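Local coordinates for protein probable thiol peroxidase (Aquifex aeolicus, PDB 2YZH) that probably reduces hydrogen peroxide and organic hydroperoxides to water and alcohols with thioredoxin as reductant, protecting the cell from oxidative stress, at residues V31-T34 / K35-E39. Numbering follows the deposited sequence.
Sequences VVVT and KDLQE
Thr34 and Asp36 lie side by side on a tight reversal of the chain, where the hydroxyl OG1 of Thr34 donates to OD1 of Asp36 at 2.4 Å, very short, so the exact distance is doubtful. Thr34 OG1 and Asp36 CG each lie between their own backbone N and carbonyl carbon (chi1 51° and 55°), which turns the two side chains the same way and lets them meet. Asp36 OD1 also accepts from Gln38 N at 3.1 Å, from above the carboxylate plane, closing an Asx turn. Two backbone bonds complete the reversal: Leu37 N to Thr34 O and Thr34 N to Gln38 O, each 2.8 Å, the latter the straighter at 161°. Glu39 CA approaches Val32 O at 3.2 Å in a CH...O contact. Val33 and Glu39, a non-hydrogen-bonded antiparallel pair, share a face of the sheet. Val33 CG1 packs against Leu37 CA at 3.6 Å. Val31 CG1 touches Glu39 OE1 at 3.6 Å; OE2 of Glu39 forms a salt bridge with Arg112. Leu37 also packs on Leu128 of a second subunit. The type I turn Thr34-Leu37, with left-handed Leu37 in the geometry of a G1 bulge, closes the beta-hairpin joining strand 30-34 to strand 39-42, outermost in the thioredoxin-fold sheet of this chain.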
ATOM      1  N   VAL D  31       3.514  12.815  -4.445  1.00 10.64           N
ATOM      2  CA  VAL D  31       4.855  12.930  -3.897  1.00 10.46           C
ATOM      3  C   VAL D  31       5.696  11.843  -4.547  1.00 11.07           C
ATOM      4  O   VAL D  31       5.570  10.663  -4.208  1.00 12.41           O
ATOM      5  CB  VAL D  31       4.844  12.731  -2.374  1.00 10.76           C
ATOM      6  CG1 VAL D  31       6.261  12.868  -1.827  1.00 11.75           C
ATOM      7  CG2 VAL D  31       3.916  13.756  -1.730  1.00 11.92           C
ATOM      8  N   VAL D  32       6.541  12.249  -5.491  1.00 12.02           N
ATOM      9  CA  VAL D  32       7.381  11.314  -6.223  1.00 11.98           C
ATOM     10  C   VAL D  32       8.866  11.479  -5.887  1.00 13.52           C
ATOM     11  O   VAL D  32       9.275  12.479  -5.287  1.00 14.22           O
ATOM     12  CB  VAL D  32       7.144  11.465  -7.754  1.00 11.86           C
ATOM     13  CG1 VAL D  32       5.725  11.015  -8.102  1.00 13.44           C
ATOM     14  CG2 VAL D  32       7.340  12.920  -8.179  1.00 11.20           C
ATOM     15  N   VAL D  33       9.667  10.494  -6.277  1.00 13.50           N
ATOM     16  CA  VAL D  33      11.095  10.506  -5.977  1.00 12.05           C
ATOM     17  C   VAL D  33      11.943  10.631  -7.241  1.00 15.00           C
ATOM     18  O   VAL D  33      11.802   9.824  -8.167  1.00 13.38           O
ATOM     19  CB  VAL D  33      11.493   9.210  -5.215  1.00 12.79           C
ATOM     20  CG1 VAL D  33      12.958   9.276  -4.785  1.00  8.60           C
ATOM     21  CG2 VAL D  33      10.596   9.022  -3.993  1.00 15.56           C
ATOM     22  N   THR D  34      12.816  11.639  -7.283  1.00 15.70           N
ATOM     23  CA  THR D  34      13.683  11.853  -8.445  1.00 18.54           C
ATOM     24  C   THR D  34      14.925  10.959  -8.390  1.00 18.86           C
ATOM     25  O   THR D  34      15.182  10.309  -7.379  1.00 16.85           O
ATOM     26  CB  THR D  34      14.101  13.341  -8.576  1.00 20.64           C
ATOM     27  OG1 THR D  34      14.631  13.810  -7.334  1.00 22.30           O
ATOM     28  CG2 THR D  34      12.901  14.194  -8.948  1.00 22.50           C
ATOM     29  N   LYS D  35      15.696  10.932  -9.472  1.00 20.69           N
ATOM     30  CA  LYS D  35      16.872  10.065  -9.546  1.00 22.75           C
ATOM     31  C   LYS D  35      17.938  10.285  -8.477  1.00 23.20           C
ATOM     32  O   LYS D  35      18.783   9.420  -8.258  1.00 23.79           O
ATOM     33  CB  LYS D  35      17.503  10.150 -10.942  1.00 24.43           C
ATOM     34  CG  LYS D  35      17.953  11.535 -11.352  1.00 27.31           C
ATOM     35  CD  LYS D  35      18.420  11.542 -12.802  1.00 29.54           C
ATOM     36  CE  LYS D  35      18.892  12.922 -13.220  1.00 30.82           C
ATOM     37  NZ  LYS D  35      20.037  13.376 -12.391  1.00 32.64           N
ATOM     38  N   ASP D  36      17.904  11.431  -7.811  1.00 22.89           N
ATOM     39  CA  ASP D  36      18.870  11.713  -6.754  1.00 22.64           C
ATOM     40  C   ASP D  36      18.268  11.353  -5.393  1.00 21.86           C
ATOM     41  O   ASP D  36      18.819  11.693  -4.345  1.00 18.77           O
ATOM     42  CB  ASP D  36      19.268  13.193  -6.786  1.00 26.46           C
ATOM     43  CG  ASP D  36      18.073  14.125  -6.716  1.00 29.21           C
ATOM     44  OD1 ASP D  36      16.929  13.626  -6.692  1.00 29.66           O
ATOM     45  OD2 ASP D  36      18.276  15.358  -6.688  1.00 32.05           O
ATOM     46  N   LEU D  37      17.132  10.663  -5.434  1.00 19.45           N
ATOM     47  CA  LEU D  37      16.402  10.223  -4.246  1.00 19.13           C
ATOM     48  C   LEU D  37      15.734  11.349  -3.461  1.00 19.62           C
ATOM     49  O   LEU D  37      15.344  11.162  -2.311  1.00 18.03           O
ATOM     50  CB  LEU D  37      17.304   9.408  -3.311  1.00 19.42           C
ATOM     51  CG  LEU D  37      17.852   8.080  -3.859  1.00 19.16           C
ATOM     52  CD1 LEU D  37      18.582   7.332  -2.752  1.00 18.70           C
ATOM     53  CD2 LEU D  37      16.716   7.225  -4.399  1.00 22.62           C
ATOM     54  N   GLN D  38      15.614  12.519  -4.076  1.00 17.59           N
ATOM     55  CA  GLN D  38      14.945  13.637  -3.423  1.00 19.32           C
ATOM     56  C   GLN D  38      13.471  13.528  -3.795  1.00 17.56           C
ATOM     57  O   GLN D  38      13.133  12.906  -4.802  1.00 16.22           O
ATOM     58  CB  GLN D  38      15.510  14.968  -3.917  1.00 22.08           C
ATOM     59  CG  GLN D  38      16.927  15.245  -3.446  1.00 27.36           C
ATOM     60  CD  GLN D  38      17.014  15.392  -1.940  1.00 31.03           C
ATOM     61  OE1 GLN D  38      16.315  16.213  -1.344  1.00 35.33           O
ATOM     62  NE2 GLN D  38      17.876  14.597  -1.313  1.00 33.11           N
ATOM     63  N   GLU D  39      12.592  14.110  -2.986  1.00 16.16           N
ATOM     64  CA  GLU D  39      11.171  14.048  -3.296  1.00 16.47           C
ATOM     65  C   GLU D  39      10.699  15.330  -3.962  1.00 17.07           C
ATOM     66  O   GLU D  39      11.115  16.433  -3.597  1.00 16.46           O
ATOM     67  CB  GLU D  39      10.349  13.779  -2.034  1.00 17.97           C
ATOM     68  CG  GLU D  39      10.699  12.463  -1.358  1.00 19.40           C
ATOM     69  CD  GLU D  39       9.708  12.069  -0.281  1.00 20.73           C
ATOM     70  OE1 GLU D  39       9.113  12.975   0.346  1.00 19.50           O
ATOM     71  OE2 GLU D  39       9.533  10.853  -0.054  1.00 19.43           O
TER